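Local structure of glycerol-3-phosphate dehydrogenase [NAD(+)] (Dunaliella salina, 6IUY) at residues S422-A427 and P444-N449; F135-L140 and N156-Q161; M382-E387 and Q572-A577. The protein probably interconverts sn-glycerol 3-phosphate and dihydroxyacetone phosphate using NAD(+), and joins this dehydrogenase to a phosphatase-like domain, enabling direct conversion of dihydroxyacetone phosphate to glycerol. All coordinates share one frame; numbering follows the deposited sequence.

Interaction 1 (S422-A427 and P444-N449); sequences SEAVIA and PYFAIN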
# COMPACT_ATOMS: atom_id res chain seq x y z
N SER A 422 -12.07 5.65 -13.90
CA SER A 422 -11.58 4.47 -13.21
C SER A 422 -10.13 4.25 -13.58
O SER A 422 -9.57 5.00 -14.37
CB SER A 422 -12.43 3.25 -13.57
OG SER A 422 -12.17 2.20 -12.66
N GLU A 423 -9.50 3.24 -13.00
CA GLU A 423 -8.08 3.01 -13.28
C GLU A 423 -7.76 1.54 -13.07
O GLU A 423 -8.52 0.80 -12.43
CB GLU A 423 -7.18 3.91 -12.40
CG GLU A 423 -7.47 3.89 -10.92
CD GLU A 423 -6.61 4.89 -10.09
OE1 GLU A 423 -6.54 6.09 -10.43
OE2 GLU A 423 -6.04 4.46 -9.06
N ALA A 424 -6.66 1.10 -13.65
CA ALA A 424 -6.22 -0.27 -13.45
C ALA A 424 -4.73 -0.38 -13.62
O ALA A 424 -4.11 0.46 -14.25
CB ALA A 424 -6.93 -1.22 -14.44
N VAL A 425 -4.17 -1.44 -13.08
CA VAL A 425 -2.78 -1.81 -13.32
C VAL A 425 -2.72 -2.82 -14.46
O VAL A 425 -3.53 -3.75 -14.50
CB VAL A 425 -2.16 -2.48 -12.07
CG1 VAL A 425 -1.00 -3.37 -12.48
CG2 VAL A 425 -1.76 -1.44 -11.01
N ILE A 426 -1.77 -2.66 -15.38
CA ILE A 426 -1.44 -3.75 -16.28
C ILE A 426 -0.05 -4.24 -15.93
O ILE A 426 0.91 -3.51 -16.05
CB ILE A 426 -1.51 -3.35 -17.77
CG1 ILE A 426 -2.97 -3.41 -18.24
CG2 ILE A 426 -0.66 -4.30 -18.61
CD1 ILE A 426 -3.19 -3.09 -19.73
N ALA A 427 0.04 -5.49 -15.47
CA ALA A 427 1.33 -6.07 -15.13
C ALA A 427 1.82 -6.90 -16.31
O ALA A 427 1.23 -7.92 -16.63
CB ALA A 427 1.21 -6.91 -13.89
N PRO A 444 -9.80 7.59 -22.08
CA PRO A 444 -9.73 8.81 -21.26
C PRO A 444 -10.39 8.65 -19.89
O PRO A 444 -10.11 9.44 -19.00
CB PRO A 444 -10.48 9.84 -22.10
CG PRO A 444 -10.40 9.32 -23.49
CD PRO A 444 -10.45 7.83 -23.37
N TYR A 445 -11.24 7.63 -19.73
CA TYR A 445 -11.91 7.37 -18.45
C TYR A 445 -11.35 6.12 -17.77
O TYR A 445 -11.84 5.67 -16.74
CB TYR A 445 -13.42 7.23 -18.67
CG TYR A 445 -13.75 6.20 -19.71
CD1 TYR A 445 -13.87 4.85 -19.38
CD2 TYR A 445 -13.91 6.56 -21.04
CE1 TYR A 445 -14.16 3.89 -20.35
CE2 TYR A 445 -14.19 5.61 -22.02
CZ TYR A 445 -14.31 4.28 -21.67
OH TYR A 445 -14.59 3.34 -22.64
N PHE A 446 -10.33 5.54 -18.37
CA PHE A 446 -9.76 4.31 -17.83
C PHE A 446 -8.23 4.42 -17.90
O PHE A 446 -7.63 4.08 -18.92
CB PHE A 446 -10.30 3.09 -18.61
CG PHE A 446 -10.05 1.76 -17.93
CD1 PHE A 446 -10.64 1.48 -16.70
CD2 PHE A 446 -9.22 0.81 -18.50
CE1 PHE A 446 -10.42 0.28 -16.05
CE2 PHE A 446 -8.98 -0.41 -17.86
CZ PHE A 446 -9.59 -0.67 -16.62
N ALA A 447 -7.64 4.94 -16.82
CA ALA A 447 -6.19 5.19 -16.75
C ALA A 447 -5.42 3.93 -16.42
O ALA A 447 -5.77 3.17 -15.50
CB ALA A 447 -5.88 6.27 -15.73
N ILE A 448 -4.34 3.73 -17.16
CA ILE A 448 -3.53 2.53 -17.00
C ILE A 448 -2.16 2.84 -16.42
O ILE A 448 -1.52 3.83 -16.79
CB ILE A 448 -3.36 1.80 -18.34
CG1 ILE A 448 -4.70 1.21 -18.80
CG2 ILE A 448 -2.30 0.72 -18.23
CD1 ILE A 448 -5.09 -0.04 -18.07
N ASN A 449 -1.73 1.99 -15.49
CA ASN A 449 -0.43 2.08 -14.86
C ASN A 449 0.35 0.79 -15.12
O ASN A 449 -0.12 -0.30 -14.77
CB ASN A 449 -0.63 2.32 -13.35
CG ASN A 449 0.66 2.36 -12.57
OD1 ASN A 449 1.73 2.68 -13.11
ND2 ASN A 449 0.58 2.04 -11.28
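S422, A424 and I426 on one strand meet F446 and I448 on its parallel neighbour, along the face of the dehydrogenase sheet that carries these two residues, and here the packing is close. CZ of F446 comes to 3.5 Å from the methyl CB of A424, which approaches the ring obliquely, whereas CB of S422 lies at the ring edge, near its plane. With CG of F446 anti to the backbone N (chi1 -166°), the phenyl leans across onto the adjoining strand. Further along, the side chains of I426 and I448 cross at a slant, their CD1 atoms 4.0 Å apart. Helix 266-282 covers F446 through W267, an NAD-binding residue, and M274; W437 and F441 of helix 431-441 close over I426.

The other face, bearing E423, V425, A447 and N449, is much looser. CB of E423 and CB of A447 stay 4.3 Å apart, A447 is exposed, and N449 brings its ND2 no nearer than 4.2 Å to CG2 of V425. OE2 of E423 turns instead to a long, weak ion pair with R489 of the second subunit.

Between the faces runs regular parallel pairing. Opposite E423, A447 N donates to S422 O at 3.1 Å. A424 N in turn donates to A447 O at 2.9 Å; N449 likewise straddles V425, bonding to A424 and I426. Y445 O extends the series by accepting S422 N at 2.8 Å. Helix 431-441 connects the two strands, making a beta-alpha-beta crossover that finishes with 446-451 as an outermost strand of the sheet within the chain. Because the main chain supplies all five hydrogen bonds, it can set the register by itself, leaving the F446 face mostly to apolar packing and the E423 face partly open, though V425 there is buried and the second subunit reaches both S422 and E423.

Interaction 2 (F135-L140 and N156-Q161); sequences FREMAL and NTMSWQ
E137, in the first turn of helix 136-145, grips the loop at M158 and W160 with its carboxylate, and hydrogen bonding dominates this contact. The amide N of M158 is forked between OE2 (3.0 Å) and OE1 (3.2 Å) of E137, each oxygen using its syn lone pair. OE2 also takes a weak, bent bond from NE1 of W160 (N-H...O angle 126°), meeting the indole at its edge. A bend at chi2 (86°) of E137 turns the carboxylate toward these donors. At the start of the helix, R136 N donates to N156 O at 2.9 Å, approaching from above the carbonyl plane, while F135, at the N-cap position, accepts from M138 N and A139 N through its own O.

Apolar contacts flank the polar ones. CG of M158 reaches 3.4 Å from CD1 of F135, and its SD stands above the ring face, 4.7 Å from the centroid, a Met-aromatic pair that L87 of helix 82-88 also touches. On the more open side CG2 of T157 rests 3.4 Å from CD of R136, whose NH1 goes on to bond V153 O and C155 O.

Replacing E137 by an alanine would probably leave the M158 amide without its carboxylate mate and the indole of W160 freer to turn. The contact lies in the haloacid dehalogenase-like domain, with the F135 side chain about 13 Å from the bound magnesium. Its chemistry implies that one carboxylate, probably further stabilised by its place near a helix N-terminus, ties two donors of a loop to the start of the helix, alongside the backbone bond at N156 and the Met-aromatic packing.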
# COMPACT_ATOMS: atom_id res chain seq x y z
N PHE A 135 25.39 17.07 -41.89
CA PHE A 135 25.41 18.16 -40.93
C PHE A 135 24.20 18.14 -40.00
O PHE A 135 23.06 18.01 -40.46
CB PHE A 135 25.48 19.50 -41.67
CG PHE A 135 26.66 19.62 -42.60
CD1 PHE A 135 27.95 19.49 -42.13
CD2 PHE A 135 26.46 19.87 -43.95
CE1 PHE A 135 29.04 19.61 -42.98
CE2 PHE A 135 27.54 19.99 -44.81
CZ PHE A 135 28.83 19.86 -44.32
N ARG A 136 24.46 18.28 -38.70
CA ARG A 136 23.41 18.33 -37.69
C ARG A 136 22.44 19.45 -37.99
O ARG A 136 21.23 19.28 -37.88
CB ARG A 136 24.01 18.52 -36.29
CG ARG A 136 23.01 18.36 -35.15
CD ARG A 136 23.71 18.30 -33.79
NE ARG A 136 22.84 17.80 -32.73
CZ ARG A 136 22.50 16.53 -32.56
NH1 ARG A 136 22.95 15.61 -33.40
NH2 ARG A 136 21.69 16.16 -31.57
N GLU A 137 22.98 20.59 -38.40
CA GLU A 137 22.17 21.77 -38.69
C GLU A 137 21.09 21.50 -39.74
O GLU A 137 20.15 22.29 -39.91
CB GLU A 137 23.07 22.92 -39.15
CG GLU A 137 24.05 23.43 -38.09
CD GLU A 137 25.34 22.66 -38.05
OE1 GLU A 137 25.48 21.68 -38.82
OE2 GLU A 137 26.24 23.02 -37.26
N MET A 138 21.24 20.39 -40.46
CA MET A 138 20.29 20.02 -41.51
C MET A 138 19.31 18.94 -41.04
O MET A 138 18.16 18.88 -41.49
CB MET A 138 21.04 19.53 -42.75
CG MET A 138 22.20 20.43 -43.16
SD MET A 138 21.63 21.96 -43.90
CE MET A 138 20.67 21.29 -45.24
N ALA A 139 19.80 18.07 -40.15
CA ALA A 139 19.01 16.94 -39.68
C ALA A 139 18.00 17.35 -38.61
O ALA A 139 16.98 16.68 -38.45
CB ALA A 139 19.92 15.85 -39.13
N LEU A 140 18.27 18.44 -37.90
CA LEU A 140 17.44 18.80 -36.75
C LEU A 140 16.08 19.34 -37.16
O LEU A 140 15.09 19.07 -36.48
CB LEU A 140 18.15 19.80 -35.83
CG LEU A 140 19.25 19.16 -34.97
CD1 LEU A 140 19.89 20.16 -34.01
CD2 LEU A 140 18.69 17.99 -34.21
N ASN A 156 27.08 14.85 -36.39
CA ASN A 156 28.01 15.94 -36.05
C ASN A 156 27.59 17.29 -36.61
O ASN A 156 27.02 17.37 -37.69
CB ASN A 156 29.43 15.64 -36.54
CG ASN A 156 30.09 14.57 -35.73
OD1 ASN A 156 30.18 14.67 -34.50
ND2 ASN A 156 30.54 13.51 -36.40
N THR A 157 27.89 18.34 -35.85
CA THR A 157 27.65 19.70 -36.27
C THR A 157 28.77 20.18 -37.19
O THR A 157 29.86 19.59 -37.22
CB THR A 157 27.55 20.67 -35.07
OG1 THR A 157 28.74 20.57 -34.29
CG2 THR A 157 26.36 20.33 -34.19
N MET A 158 28.52 21.26 -37.92
CA MET A 158 29.61 21.97 -38.58
C MET A 158 30.47 22.54 -37.46
O MET A 158 29.99 22.67 -36.32
CB MET A 158 29.09 23.08 -39.50
CG MET A 158 28.31 22.60 -40.70
SD MET A 158 27.48 23.98 -41.52
CE MET A 158 28.75 25.24 -41.34
N SER A 159 31.72 22.88 -37.75
CA SER A 159 32.58 23.48 -36.74
C SER A 159 32.35 24.99 -36.72
O SER A 159 32.82 25.72 -37.59
CB SER A 159 34.04 23.14 -37.00
OG SER A 159 34.19 21.75 -37.25
N TRP A 160 31.60 25.45 -35.74
CA TRP A 160 31.31 26.87 -35.63
C TRP A 160 32.16 27.50 -34.55
O TRP A 160 32.32 26.94 -33.47
CB TRP A 160 29.83 27.11 -35.31
CG TRP A 160 28.90 26.88 -36.45
CD1 TRP A 160 28.06 25.80 -36.63
CD2 TRP A 160 28.70 27.73 -37.59
NE1 TRP A 160 27.36 25.94 -37.81
CE2 TRP A 160 27.73 27.11 -38.41
CE3 TRP A 160 29.25 28.95 -37.99
CZ2 TRP A 160 27.31 27.68 -39.61
CZ3 TRP A 160 28.83 29.51 -39.18
CH2 TRP A 160 27.86 28.88 -39.98
N GLN A 161 32.73 28.65 -34.84
CA GLN A 161 33.24 29.49 -33.77
C GLN A 161 32.00 29.92 -32.99
O GLN A 161 30.95 30.12 -33.59
CB GLN A 161 34.03 30.67 -34.33
CG GLN A 161 34.67 31.54 -33.27
CD GLN A 161 35.18 32.83 -33.85
OE1 GLN A 161 35.48 32.91 -35.05
NE2 GLN A 161 35.28 33.86 -33.01

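Interaction 3 (M382-E387 and Q572-A577); sequences MRVRAE and QEILHA
CA of E387, in the turn after the strand, and CA of I574 are the nearest CA pair of the two segments, 5.6 Å apart. The axes of strand 382-385 and helix 572-577 pass 9.4 Å apart and point nearly the same way, at 28° to one another. The strand belongs to a small antiparallel hairpin with 388-391, and A386 and E387 both take the left-handed helical backbone conformation to turn its corner. Strand alternation sends the CB atoms of M382 and V384 toward the helix and those of R383 and R385 away.

M382 and I574 reach for each other tip to tip: CE of the methionine comes to 3.4 Å from CD1 of the isoleucine, tighter than an ordinary carbon contact. An extended chain beyond CG carries the methionine methyl that far. CG1 of I574 lies 3.9 Å from CG1 of V384, and P389 of the hairpin's other strand also touches both I574 and M382. The carboxylate of E573 lies against the isopropyl group of V384, OE1 at 3.4 Å from CG1 and OE2 at 3.8 Å from CG2. Near the turn, CG of E387 rests against the methyl CB of A577 at 3.7 Å, and E387 O faces CG2 of I574 while accepting a weak hydrogen bond from R578 NE.

The contact joins the N-terminal family region of the dehydrogenase to its C-terminal one, with the M382 side chain about 10 Å from the bound NAD. The two segments are held by van der Waals fit alone; E570, one helical turn before I574, adds a polar tie by accepting a hydrogen bond from M382 N on its OE1. Such chemistry implies that complementary shape, more than directional bonding, aligns hairpin and helix here.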
# COMPACT_ATOMS: atom_id res chain seq x y z
N MET A 382 -8.25 -18.94 -9.16
CA MET A 382 -7.08 -19.76 -9.35
C MET A 382 -7.46 -21.22 -9.49
O MET A 382 -8.58 -21.62 -9.15
CB MET A 382 -6.09 -19.60 -8.19
CG MET A 382 -6.60 -20.13 -6.85
SD MET A 382 -5.25 -20.31 -5.67
CE MET A 382 -6.15 -20.74 -4.20
N ARG A 383 -6.53 -22.03 -9.99
CA ARG A 383 -6.70 -23.47 -9.91
C ARG A 383 -5.70 -24.00 -8.90
O ARG A 383 -4.57 -23.53 -8.83
CB ARG A 383 -6.49 -24.15 -11.28
CG ARG A 383 -6.83 -25.66 -11.25
CD ARG A 383 -6.67 -26.33 -12.62
NE ARG A 383 -5.28 -26.67 -12.89
CZ ARG A 383 -4.81 -27.91 -12.97
NH1 ARG A 383 -3.52 -28.12 -13.22
NH2 ARG A 383 -5.62 -28.95 -12.80
N VAL A 384 -6.12 -24.99 -8.12
CA VAL A 384 -5.18 -25.64 -7.23
C VAL A 384 -4.45 -26.76 -7.97
O VAL A 384 -5.07 -27.68 -8.49
CB VAL A 384 -5.88 -26.22 -6.00
CG1 VAL A 384 -4.84 -26.77 -5.03
CG2 VAL A 384 -6.72 -25.15 -5.34
N ARG A 385 -3.13 -26.68 -7.99
CA ARG A 385 -2.31 -27.65 -8.69
C ARG A 385 -1.09 -28.00 -7.86
O ARG A 385 -0.46 -27.11 -7.28
CB ARG A 385 -1.87 -27.10 -10.05
CG ARG A 385 -0.77 -27.87 -10.71
CD ARG A 385 -0.14 -27.05 -11.80
NE ARG A 385 1.23 -27.49 -12.05
CZ ARG A 385 1.57 -28.36 -13.00
NH1 ARG A 385 0.64 -28.86 -13.80
NH2 ARG A 385 2.85 -28.71 -13.15
N ALA A 386 -0.76 -29.29 -7.78
CA ALA A 386 0.40 -29.74 -7.00
C ALA A 386 0.42 -29.08 -5.63
O ALA A 386 1.44 -28.51 -5.23
CB ALA A 386 1.69 -29.44 -7.74
N GLU A 387 -0.71 -29.12 -4.93
CA GLU A 387 -0.85 -28.45 -3.63
C GLU A 387 -0.44 -26.97 -3.64
O GLU A 387 -0.08 -26.42 -2.60
CB GLU A 387 -0.05 -29.21 -2.57
CG GLU A 387 -0.70 -30.52 -2.14
CD GLU A 387 0.16 -31.31 -1.16
OE1 GLU A 387 1.38 -31.03 -1.07
OE2 GLU A 387 -0.38 -32.22 -0.49
N GLN A 572 -8.16 -22.45 0.72
CA GLN A 572 -8.21 -23.30 1.91
C GLN A 572 -7.59 -24.65 1.63
O GLN A 572 -6.93 -25.23 2.50
CB GLN A 572 -9.64 -23.47 2.42
CG GLN A 572 -9.69 -23.86 3.89
CD GLN A 572 -9.02 -22.82 4.77
OE1 GLN A 572 -9.00 -21.64 4.42
NE2 GLN A 572 -8.46 -23.25 5.89
N GLU A 573 -7.82 -25.18 0.43
CA GLU A 573 -7.19 -26.42 0.00
C GLU A 573 -5.67 -26.32 0.13
O GLU A 573 -5.01 -27.18 0.71
CB GLU A 573 -7.59 -26.74 -1.43
CG GLU A 573 -7.32 -28.16 -1.87
CD GLU A 573 -7.78 -28.40 -3.30
OE1 GLU A 573 -7.07 -29.11 -4.04
OE2 GLU A 573 -8.84 -27.87 -3.69
N ILE A 574 -5.11 -25.23 -0.38
CA ILE A 574 -3.68 -24.98 -0.23
C ILE A 574 -3.25 -24.80 1.23
O ILE A 574 -2.20 -25.29 1.63
CB ILE A 574 -3.25 -23.75 -1.07
CG1 ILE A 574 -3.57 -24.01 -2.55
CG2 ILE A 574 -1.77 -23.44 -0.87
CD1 ILE A 574 -3.51 -22.77 -3.42
N LEU A 575 -4.07 -24.12 2.04
CA LEU A 575 -3.72 -23.89 3.45
C LEU A 575 -3.71 -25.20 4.21
O LEU A 575 -2.81 -25.46 5.02
CB LEU A 575 -4.70 -22.91 4.12
CG LEU A 575 -4.72 -21.46 3.61
CD1 LEU A 575 -5.54 -20.56 4.52
CD2 LEU A 575 -3.32 -20.89 3.43
N HIS A 576 -4.70 -26.04 3.95
CA HIS A 576 -4.79 -27.33 4.62
C HIS A 576 -3.59 -28.18 4.23
O HIS A 576 -2.90 -28.74 5.09
CB HIS A 576 -6.09 -28.03 4.25
CG HIS A 576 -6.20 -29.42 4.80
ND1 HIS A 576 -6.47 -29.67 6.13
CD2 HIS A 576 -6.10 -30.63 4.20
CE1 HIS A 576 -6.51 -30.98 6.33
NE2 HIS A 576 -6.29 -31.58 5.17
N ALA A 577 -3.33 -28.25 2.93
CA ALA A 577 -2.23 -29.06 2.41
C ALA A 577 -0.89 -28.67 3.02
O ALA A 577 -0.12 -29.55 3.43
CB ALA A 577 -2.18 -28.94 0.90

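Three kinds of long-range contact serve three places in a two-domain enzyme. Interaction 1 is the buried one, lying within the sheet of the dehydrogenase, where main-chain bonding prevails. Interactions 2 and 3 are only partly buried: interaction 2 relies on a side-chain carboxylate to hold a loop in the phosphatase-like part, and interaction 3 on apolar fit between a hairpin and a helix. No secondary-structure element is common to any two of them. Interaction 1 is nested in the chain loop that interaction 3 closes, though their centres are 31 Å apart, whereas interactions 2 and 3, with centres 66 Å apart, lie on opposite sides of the chain's centre.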